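Local coordinates for tryptophane-5-halogenase (Microbispora sp. ATCC PTA-5024, PDB 5UAO), which probably catalyses the FAD-dependent chlorination of tryptophan at C5 of the indole during biosynthesis of the lanthipeptide NAI-107, at residues W416-A419 and R420-D424; L401-H404 and Y405-G409; V298-S301 and A302-D305; Q388-A391 and H392-A396. All coordinates share one frame; numbering follows the deposited sequence.

Contact 1: W416-A419 and R420-D424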
loop_
_atom_site.group_PDB
_atom_site.type_symbol
_atom_site.label_atom_id
_atom_site.label_comp_id
_atom_site.label_asym_id
_atom_site.label_seq_id
_atom_site.Cartn_x
_atom_site.Cartn_y
_atom_site.Cartn_z
ATOM N N TRP A 416 -14.965 -26.285 -17.564
ATOM C CA TRP A 416 -13.664 -25.713 -17.683
ATOM C C TRP A 416 -13.500 -24.899 -18.936
ATOM O O TRP A 416 -12.838 -23.859 -18.936
ATOM C CB TRP A 416 -12.539 -26.740 -17.492
ATOM C CG TRP A 416 -12.293 -27.002 -15.971
ATOM C CD1 TRP A 416 -12.627 -28.097 -15.282
ATOM C CD2 TRP A 416 -11.741 -26.075 -15.007
ATOM N NE1 TRP A 416 -12.329 -27.948 -13.955
ATOM C CE2 TRP A 416 -11.797 -26.699 -13.760
ATOM C CE3 TRP A 416 -11.250 -24.769 -15.082
ATOM C CZ2 TRP A 416 -11.387 -26.061 -12.580
ATOM C CZ3 TRP A 416 -10.812 -24.129 -13.909
ATOM C CH2 TRP A 416 -10.884 -24.807 -12.670
ATOM N N LYS A 417 -14.165 -25.302 -19.992
ATOM C CA LYS A 417 -14.269 -24.424 -21.149
ATOM C C LYS A 417 -14.923 -23.082 -20.804
ATOM O O LYS A 417 -14.406 -21.999 -21.174
ATOM C CB LYS A 417 -15.038 -25.142 -22.272
ATOM C CG LYS A 417 -14.243 -26.299 -22.895
ATOM C CD LYS A 417 -15.049 -27.005 -23.998
ATOM C CE LYS A 417 -14.152 -27.639 -25.066
ATOM N NZ LYS A 417 -12.995 -28.417 -24.492
ATOM N N GLU A 418 -16.028 -23.134 -20.076
ATOM C CA GLU A 418 -16.714 -21.915 -19.647
ATOM C C GLU A 418 -15.829 -21.065 -18.742
ATOM O O GLU A 418 -15.764 -19.868 -18.907
ATOM C CB GLU A 418 -17.980 -22.262 -18.903
ATOM C CG GLU A 418 -18.781 -21.099 -18.343
ATOM C CD GLU A 418 -19.645 -20.413 -19.400
ATOM O OE1 GLU A 418 -19.401 -20.649 -20.601
ATOM O OE2 GLU A 418 -20.566 -19.644 -19.016
ATOM N N ALA A 419 -15.149 -21.676 -17.773
ATOM C CA ALA A 419 -14.246 -20.945 -16.985
ATOM C C ALA A 419 -13.149 -20.263 -17.771
ATOM O O ALA A 419 -12.803 -19.127 -17.487
ATOM C CB ALA A 419 -13.661 -21.795 -15.843
ATOM N N ARG A 420 -12.560 -20.922 -18.742
ATOM C CA ARG A 420 -11.448 -20.339 -19.444
ATOM C C ARG A 420 -11.889 -19.211 -20.397
ATOM O O ARG A 420 -11.106 -18.292 -20.689
ATOM C CB ARG A 420 -10.693 -21.417 -20.243
ATOM C CG ARG A 420 -9.876 -22.383 -19.387
ATOM C CD ARG A 420 -8.896 -23.162 -20.307
ATOM N NE ARG A 420 -9.602 -24.171 -21.065
ATOM C CZ ARG A 420 -9.912 -25.396 -20.650
ATOM N NH1 ARG A 420 -9.480 -25.892 -19.476
ATOM N NH2 ARG A 420 -10.627 -26.165 -21.456
ATOM N N ALA A 421 -13.136 -19.292 -20.829
ATOM C CA ALA A 421 -13.691 -18.313 -21.757
ATOM C C ALA A 421 -14.347 -17.144 -21.055
ATOM O O ALA A 421 -14.267 -16.040 -21.550
ATOM C CB ALA A 421 -14.697 -18.995 -22.677
ATOM N N GLU A 422 -14.984 -17.348 -19.891
ATOM C CA GLU A 422 -15.839 -16.289 -19.298
ATOM C C GLU A 422 -15.494 -15.737 -17.869
ATOM O O GLU A 422 -16.142 -14.800 -17.388
ATOM C CB GLU A 422 -17.284 -16.755 -19.334
ATOM C CG GLU A 422 -17.820 -17.304 -20.679
ATOM C CD GLU A 422 -17.855 -16.283 -21.836
ATOM O OE1 GLU A 422 -17.690 -15.077 -21.571
ATOM O OE2 GLU A 422 -18.040 -16.683 -23.031
ATOM N N THR A 423 -14.519 -16.328 -17.172
ATOM C CA THR A 423 -14.119 -15.840 -15.855
ATOM C C THR A 423 -13.714 -14.374 -15.947
ATOM O O THR A 423 -12.771 -14.005 -16.683
ATOM C CB THR A 423 -12.970 -16.712 -15.292
ATOM O OG1 THR A 423 -13.432 -18.071 -15.211
ATOM C CG2 THR A 423 -12.483 -16.159 -13.894
ATOM N N ASP A 424 -14.386 -13.538 -15.152
ATOM C CA ASP A 424 -14.083 -12.114 -15.094
ATOM C C ASP A 424 -12.761 -11.952 -14.347
ATOM O O ASP A 424 -12.670 -12.333 -13.176
ATOM C CB ASP A 424 -15.225 -11.418 -14.329
ATOM C CG ASP A 424 -15.070 -9.926 -14.193
ATOM O OD1 ASP A 424 -14.073 -9.321 -14.615
ATOM O OD2 ASP A 424 -16.039 -9.362 -13.598
#
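CG beside the backbone N (chi1 -72°) and a bend at chi3 fold the Arg420 side chain back along helix 414-422 and lay its guanidinium over the carbonyl of Trp416, whose O sits 3.7 Å from CZ, above the centre of the flat group. The same oxygen takes the backbone N-H of Arg420 at 3.0 Å. At the end of the helix the chi1 of Thr423, -59°, sets OG1 beside its own backbone N, and both reach one acceptor: OG1 gives its hydrogen to Ala419 O at 2.6 Å, in the carbonyl plane and on a lone pair, while Thr423 N bonds to that oxygen from above the plane at 3.3 Å. Thr423 is also where the chain leaves helical geometry, so this double grip closes the last turn. On the exposed face, Glu422 CG lies 3.7 Å from Glu418 OE1. NH1 of Arg420 bonds to the carbonyls of Asn408 and Leu411, and Lys417 NZ to that of Asp412. Lys417 NZ and Arg420 NH2 are 4.5 Å apart; the backbone oxygens that receive these two cationic groups, with Asp412 as a weak ion partner of Arg420, would be expected to temper their mutual repulsion.

Contact 2: L401-H404 and Y405-G409; sequences LSIH and YRFNG
The C-terminal end of helix 383-406, where the long helix runs out into the loop toward helix 414-422, brings Ser402 against Tyr405 and Arg406. Ser402 O is a bifurcated acceptor with i+3 and i+4 donors. Arg406 N lies 3.1 Å from Ser402 O, nearly in line with the carbonyl. Tyr405 N approaches Ser402 O to 3.2 Å from well above the carbonyl plane. The side of the turn carrying Ile403 is apolar. The side chains of Ile403 and Phe407 cross obliquely, Phe407 CE2 4.0 Å from Ile403 CB, and Leu468 and Leu469 of helix 461-471 pack on Ile403 from outside. Over one face of the Phe407 ring stands CG of the preceding Arg406, 3.7 Å above the plane and over its centre. Polar ends lead elsewhere: Tyr405 OH bonds to Glu352, His404 NE2 to Glu355, and Asn408 OD1 to the backbone N of Gly110. CB of Asn408 lies 3.6 Å from His404 O; its CG, anti to the backbone N (chi1 -173°), carries the amide on toward Gly110. At the rim of the Phe407 ring, near its plane, Ile403 O lies 3.5 Å from CD2.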
loop_
_atom_site.group_PDB
_atom_site.type_symbol
_atom_site.label_atom_id
_atom_site.label_comp_id
_atom_site.label_asym_id
_atom_site.label_seq_id
_atom_site.Cartn_x
_atom_site.Cartn_y
_atom_site.Cartn_z
ATOM N N LEU A 401 -7.991 -15.206 -6.918
ATOM C CA LEU A 401 -8.659 -16.446 -7.186
ATOM C C LEU A 401 -9.131 -16.515 -8.637
ATOM O O LEU A 401 -9.156 -17.618 -9.217
ATOM C CB LEU A 401 -9.860 -16.698 -6.278
ATOM C CG LEU A 401 -9.481 -16.891 -4.791
ATOM C CD1 LEU A 401 -10.735 -17.113 -3.951
ATOM C CD2 LEU A 401 -8.625 -18.112 -4.672
ATOM N N SER A 402 -9.570 -15.378 -9.185
ATOM C CA SER A 402 -10.085 -15.367 -10.579
ATOM C C SER A 402 -9.052 -15.968 -11.579
ATOM O O SER A 402 -9.421 -16.658 -12.514
ATOM C CB SER A 402 -10.494 -13.927 -11.004
ATOM O OG SER A 402 -9.438 -13.051 -11.475
ATOM N N ILE A 403 -7.768 -15.703 -11.375
ATOM C CA ILE A 403 -6.750 -16.213 -12.295
ATOM C C ILE A 403 -6.463 -17.686 -12.080
ATOM O O ILE A 403 -5.793 -18.265 -12.927
ATOM C CB ILE A 403 -5.463 -15.355 -12.313
ATOM C CG1 ILE A 403 -4.720 -15.425 -10.983
ATOM C CG2 ILE A 403 -5.811 -13.944 -12.609
ATOM C CD1 ILE A 403 -3.275 -15.639 -11.125
ATOM N N HIS A 404 -6.906 -18.296 -10.954
ATOM C CA HIS A 404 -6.802 -19.765 -10.796
ATOM C C HIS A 404 -7.783 -20.454 -11.760
ATOM O O HIS A 404 -7.574 -21.594 -12.194
ATOM C CB HIS A 404 -7.159 -20.237 -9.406
ATOM C CG HIS A 404 -6.252 -19.747 -8.311
ATOM N ND1 HIS A 404 -5.973 -18.424 -8.089
ATOM C CD2 HIS A 404 -5.603 -20.422 -7.341
ATOM C CE1 HIS A 404 -5.190 -18.296 -7.024
ATOM N NE2 HIS A 404 -4.980 -19.496 -6.534
ATOM N N TYR A 405 -8.890 -19.768 -12.081
ATOM C CA TYR A 405 -9.918 -20.312 -12.942
ATOM C C TYR A 405 -9.744 -20.029 -14.412
ATOM O O TYR A 405 -9.849 -20.949 -15.232
ATOM C CB TYR A 405 -11.332 -19.858 -12.500
ATOM C CG TYR A 405 -11.903 -20.725 -11.386
ATOM C CD1 TYR A 405 -12.488 -21.949 -11.668
ATOM C CD2 TYR A 405 -11.772 -20.340 -10.040
ATOM C CE1 TYR A 405 -12.968 -22.733 -10.673
ATOM C CE2 TYR A 405 -12.263 -21.103 -9.038
ATOM C CZ TYR A 405 -12.847 -22.304 -9.373
ATOM O OH TYR A 405 -13.306 -23.074 -8.423
ATOM N N ARG A 406 -9.411 -18.782 -14.756
ATOM C CA ARG A 406 -9.326 -18.337 -16.148
ATOM C C ARG A 406 -8.273 -19.120 -16.929
ATOM O O ARG A 406 -8.410 -19.275 -18.152
ATOM C CB ARG A 406 -8.920 -16.863 -16.155
ATOM C CG ARG A 406 -8.834 -16.214 -17.523
ATOM C CD ARG A 406 -10.218 -15.947 -18.023
ATOM N NE ARG A 406 -10.237 -15.666 -19.439
ATOM C CZ ARG A 406 -11.074 -14.797 -20.021
ATOM N NH1 ARG A 406 -11.941 -14.084 -19.315
ATOM N NH2 ARG A 406 -11.028 -14.612 -21.320
ATOM N N PHE A 407 -7.190 -19.565 -16.264
ATOM C CA PHE A 407 -6.031 -20.083 -16.996
ATOM C C PHE A 407 -5.745 -21.585 -16.750
ATOM O O PHE A 407 -4.615 -22.065 -17.014
ATOM C CB PHE A 407 -4.802 -19.256 -16.674
ATOM C CG PHE A 407 -4.943 -17.801 -17.012
ATOM C CD1 PHE A 407 -5.075 -17.400 -18.335
ATOM C CD2 PHE A 407 -4.957 -16.841 -16.027
ATOM C CE1 PHE A 407 -5.166 -16.063 -18.662
ATOM C CE2 PHE A 407 -5.116 -15.512 -16.321
ATOM C CZ PHE A 407 -5.186 -15.111 -17.666
ATOM N N ASN A 408 -6.759 -22.307 -16.234
ATOM C CA ASN A 408 -6.567 -23.705 -15.933
ATOM C C ASN A 408 -6.866 -24.575 -17.151
ATOM O O ASN A 408 -7.994 -25.033 -17.368
ATOM C CB ASN A 408 -7.398 -24.144 -14.684
ATOM C CG ASN A 408 -7.071 -25.586 -14.263
ATOM O OD1 ASN A 408 -6.279 -26.230 -14.931
ATOM N ND2 ASN A 408 -7.742 -26.093 -13.237
ATOM N N GLY A 409 -5.829 -24.835 -17.936
ATOM C CA GLY A 409 -5.948 -25.678 -19.126
ATOM C C GLY A 409 -5.942 -27.181 -18.963
ATOM O O GLY A 409 -5.672 -27.889 -19.934
#

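Contact 3: V298-S301 and A302-D305; sequences VFSS and AAID
A beta turn, Ser300 to Ala303, leads from the C-terminal end of strand 293-299 toward helix 306-316, and the tight side of the contact is the meeting of Phe299 with Ile304. CG2 of Ile304 comes to 3.4 Å from Phe299 CD2, obliquely to the ring, and the two side chains cross at about a right angle. A chi1 of 60° sets CG of Phe299 between its backbone N and carbonyl carbon, which turns the ring toward Ile304; Pro306 and Ala309 of the following helix and Val260 of strand 258-264 also touch it. An alanine here would remove the ring and is likely to open a gap beside Ile304 CG2 and the first residues of helix 306-316. Ser300 O holds the turn together, accepting Ala303 N at 2.8 Å from above the carbonyl plane and, weakly, Ile304 N. Ser300 OG adds a weak bond to Ala302 N. The other side is looser: Ala302 and Ala303 are exposed and a water bridges the backbone there; Ser301 OG bonds to Asp257. Asp305 then takes the N-cap position, its OD1 bonding to Asp307 N. The water donates to Ser301 O at 2.8 Å and, weakly, to Ala302 O at 3.1 Å.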
loop_
_atom_site.group_PDB
_atom_site.type_symbol
_atom_site.label_atom_id
_atom_site.label_comp_id
_atom_site.label_asym_id
_atom_site.label_seq_id
_atom_site.Cartn_x
_atom_site.Cartn_y
_atom_site.Cartn_z
ATOM N N VAL A 298 -15.428 -29.007 -4.320
ATOM C CA VAL A 298 -16.051 -27.727 -4.559
ATOM C C VAL A 298 -16.474 -27.679 -6.031
ATOM O O VAL A 298 -15.654 -27.815 -6.941
ATOM C CB VAL A 298 -15.005 -26.582 -4.263
ATOM C CG1 VAL A 298 -15.504 -25.219 -4.737
ATOM C CG2 VAL A 298 -14.709 -26.490 -2.763
ATOM N N PHE A 299 -17.728 -27.445 -6.259
ATOM C CA PHE A 299 -18.282 -27.532 -7.646
ATOM C C PHE A 299 -19.309 -26.430 -7.905
ATOM O O PHE A 299 -19.853 -25.859 -6.951
ATOM C CB PHE A 299 -18.919 -28.937 -7.915
ATOM C CG PHE A 299 -20.049 -29.321 -7.017
ATOM C CD1 PHE A 299 -19.807 -29.871 -5.760
ATOM C CD2 PHE A 299 -21.352 -29.247 -7.433
ATOM C CE1 PHE A 299 -20.866 -30.267 -4.952
ATOM C CE2 PHE A 299 -22.420 -29.591 -6.616
ATOM C CZ PHE A 299 -22.184 -30.126 -5.372
ATOM N N SER A 300 -19.607 -26.190 -9.199
ATOM C CA SER A 300 -20.790 -25.421 -9.635
ATOM C C SER A 300 -22.002 -26.294 -9.744
ATOM O O SER A 300 -22.056 -27.219 -10.600
ATOM C CB SER A 300 -20.573 -24.843 -11.022
ATOM O OG SER A 300 -21.854 -24.350 -11.449
ATOM N N SER A 301 -22.999 -26.037 -8.907
ATOM C CA SER A 301 -24.220 -26.847 -8.930
ATOM C C SER A 301 -24.973 -26.663 -10.297
ATOM O O SER A 301 -25.731 -27.532 -10.730
ATOM C CB SER A 301 -25.128 -26.527 -7.742
ATOM O OG SER A 301 -25.605 -25.219 -7.874
ATOM N N ALA A 302 -24.671 -25.579 -11.004
ATOM C CA ALA A 302 -25.246 -25.392 -12.337
ATOM C C ALA A 302 -24.668 -26.407 -13.316
ATOM O O ALA A 302 -25.302 -26.733 -14.338
ATOM C CB ALA A 302 -24.990 -23.968 -12.799
ATOM N N ALA A 303 -23.484 -26.937 -12.991
ATOM C CA ALA A 303 -22.738 -27.798 -13.938
ATOM C C ALA A 303 -22.877 -29.269 -13.627
ATOM O O ALA A 303 -22.708 -30.054 -14.511
ATOM C CB ALA A 303 -21.257 -27.421 -13.986
ATOM N N ILE A 304 -23.213 -29.642 -12.392
ATOM C CA ILE A 304 -23.260 -31.029 -11.993
ATOM C C ILE A 304 -24.192 -31.163 -10.794
ATOM O O ILE A 304 -24.184 -30.335 -9.917
ATOM C CB ILE A 304 -21.816 -31.572 -11.640
ATOM C CG1 ILE A 304 -21.821 -33.077 -11.346
ATOM C CG2 ILE A 304 -21.208 -30.875 -10.440
ATOM C CD1 ILE A 304 -20.442 -33.744 -11.464
ATOM N N ASP A 305 -25.006 -32.210 -10.766
ATOM C CA ASP A 305 -25.870 -32.490 -9.621
ATOM C C ASP A 305 -24.980 -32.975 -8.444
ATOM O O ASP A 305 -23.981 -33.672 -8.688
ATOM C CB ASP A 305 -26.893 -33.580 -10.053
ATOM C CG ASP A 305 -27.763 -34.101 -8.885
ATOM O OD1 ASP A 305 -27.362 -35.085 -8.171
ATOM O OD2 ASP A 305 -28.859 -33.535 -8.688
HETATM O O HOH W 1 -27.241 -28.589 -12.832
#

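Contact 4: Q388-A391 and H392-A396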
loop_
_atom_site.group_PDB
_atom_site.type_symbol
_atom_site.label_atom_id
_atom_site.label_comp_id
_atom_site.label_asym_id
_atom_site.label_seq_id
_atom_site.Cartn_x
_atom_site.Cartn_y
_atom_site.Cartn_z
ATOM N N GLN A 388 -13.413 0.233 4.296
ATOM C CA GLN A 388 -12.540 0.357 3.144
ATOM C C GLN A 388 -11.374 -0.600 3.175
ATOM O O GLN A 388 -10.984 -1.120 2.161
ATOM C CB GLN A 388 -12.004 1.817 3.050
ATOM C CG GLN A 388 -13.084 2.778 2.620
ATOM C CD GLN A 388 -12.618 4.240 2.646
ATOM O OE1 GLN A 388 -11.526 4.560 3.128
ATOM N NE2 GLN A 388 -13.488 5.131 2.192
ATOM N N ALA A 389 -10.800 -0.851 4.339
ATOM C CA ALA A 389 -9.657 -1.734 4.433
ATOM C C ALA A 389 -10.095 -3.155 4.126
ATOM O O ALA A 389 -9.419 -3.896 3.350
ATOM C CB ALA A 389 -9.022 -1.681 5.819
ATOM N N LEU A 390 -11.221 -3.541 4.703
ATOM C CA LEU A 390 -11.733 -4.897 4.438
ATOM C C LEU A 390 -12.188 -5.119 3.000
ATOM O O LEU A 390 -11.911 -6.180 2.406
ATOM C CB LEU A 390 -12.847 -5.270 5.440
ATOM C CG LEU A 390 -12.274 -5.661 6.819
ATOM C CD1 LEU A 390 -13.339 -5.586 7.907
ATOM C CD2 LEU A 390 -11.592 -7.010 6.770
ATOM N N ALA A 391 -12.896 -4.169 2.443
ATOM C CA ALA A 391 -13.309 -4.287 1.045
ATOM C C ALA A 391 -12.060 -4.467 0.147
ATOM O O ALA A 391 -12.086 -5.220 -0.819
ATOM C CB ALA A 391 -14.070 -3.028 0.578
ATOM N N HIS A 392 -11.011 -3.705 0.404
ATOM C CA HIS A 392 -9.853 -3.716 -0.513
ATOM C C HIS A 392 -9.133 -5.106 -0.435
ATOM O O HIS A 392 -8.713 -5.695 -1.432
ATOM C CB HIS A 392 -8.883 -2.587 -0.090
ATOM C CG HIS A 392 -7.592 -2.599 -0.835
ATOM N ND1 HIS A 392 -7.508 -2.257 -2.165
ATOM C CD2 HIS A 392 -6.345 -2.971 -0.467
ATOM C CE1 HIS A 392 -6.256 -2.363 -2.573
ATOM N NE2 HIS A 392 -5.530 -2.784 -1.558
ATOM N N ARG A 393 -8.994 -5.599 0.779
ATOM C CA ARG A 393 -8.347 -6.888 1.029
ATOM C C ARG A 393 -9.162 -8.018 0.386
ATOM O O ARG A 393 -8.601 -8.838 -0.325
ATOM C CB ARG A 393 -8.169 -7.129 2.545
ATOM C CG ARG A 393 -6.838 -6.541 3.056
ATOM C CD ARG A 393 -5.663 -7.586 2.881
ATOM N NE ARG A 393 -5.229 -7.864 4.244
ATOM C CZ ARG A 393 -4.826 -8.979 4.768
ATOM N NH1 ARG A 393 -4.633 -10.081 4.072
ATOM N NH2 ARG A 393 -4.562 -8.947 6.061
ATOM N N TRP A 394 -10.494 -8.040 0.580
ATOM C CA TRP A 394 -11.311 -9.091 0.000
ATOM C C TRP A 394 -11.334 -9.033 -1.540
ATOM O O TRP A 394 -11.222 -10.047 -2.240
ATOM C CB TRP A 394 -12.705 -9.037 0.606
ATOM C CG TRP A 394 -12.848 -9.720 1.921
ATOM C CD1 TRP A 394 -12.750 -9.160 3.154
ATOM C CD2 TRP A 394 -13.132 -11.109 2.128
ATOM N NE1 TRP A 394 -13.005 -10.098 4.124
ATOM C CE2 TRP A 394 -13.217 -11.311 3.528
ATOM C CE3 TRP A 394 -13.275 -12.209 1.280
ATOM C CZ2 TRP A 394 -13.491 -12.563 4.094
ATOM C CZ3 TRP A 394 -13.566 -13.475 1.857
ATOM C CH2 TRP A 394 -13.625 -13.631 3.250
ATOM N N ASP A 395 -11.453 -7.821 -2.082
ATOM C CA ASP A 395 -11.501 -7.646 -3.517
ATOM C C ASP A 395 -10.217 -8.125 -4.210
ATOM O O ASP A 395 -10.304 -8.745 -5.297
ATOM C CB ASP A 395 -11.823 -6.185 -3.881
ATOM C CG ASP A 395 -13.305 -5.794 -3.594
ATOM O OD1 ASP A 395 -14.186 -6.674 -3.381
ATOM O OD2 ASP A 395 -13.612 -4.579 -3.601
ATOM N N ALA A 396 -9.071 -7.868 -3.595
ATOM C CA ALA A 396 -7.806 -8.345 -4.113
ATOM C C ALA A 396 -7.749 -9.908 -4.118
ATOM O O ALA A 396 -7.167 -10.483 -5.043
ATOM C CB ALA A 396 -6.612 -7.743 -3.356
#
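Leu390 O meets the indole of Trp394 at its edge and in its plane, 3.2 Å from CD1, while taking the backbone N-H of the same residue at 3.0 Å in a nearly straight bond (170° at the hydrogen). The chi1 of -83° puts CG of Trp394 beside its backbone N, anti to the carbonyl carbon, and so turns that CD1 edge back onto the preceding turn; Leu390 CD2 lies 4.4 Å from the same carbon. At the next residue, Asp395 N bonds to Ala391 O at 3.0 Å, and the carboxylate folds back as well, with OD2 at 3.2 Å from Ala391 O. Two acceptors so close would be expected to repel; the partners of the carboxylate beyond probably offset this: OD1 makes a salt bridge to Arg332 and a hydrogen bond with Tyr250. A leucine in its place would probably leave Arg332 without its charged mate and Tyr250 OH without this partner. The backbone bonds are regular i to i+4 steps of helix 383-406, whose N-H groups of His392 and Arg393 likewise reach Gln388 O and Ala389 O. Around the helix, Tyr348 meets the Trp394 ring edge to face, and Met361 of helix 358-372 touches both Trp394 and Arg393. The Trp394 side chain lies about 7 Å from the bound FAD. Toward the second subunit, Gln388 and Ala389 pack on its Pro430 and Leu451.

How the contacts relate
From the N terminus, contact 3 comes first, turning the chain from strand 293-299 of the seven-stranded sheet into helix 306-316. Contacts 4 and 2 follow on one helix, 383-406: the first in its body, the second at its end, with centres about 20 Å apart. Contact 1 then closes helix 414-422. Each is a local contact within one continuous stretch, so none closes a long loop; the four stand in series, and none nests within or crosses another. Space adds what sequence does not: contacts 1 and 2 touch, where Thr423 O lies 2.8 Å from Arg406 NH1, a probable hydrogen bond that, with the Arg420 link to Asn408, ties the end of helix 414-422 to the end of helix 383-406 and the loop after it. Contacts 3 and 4 touch none of the others.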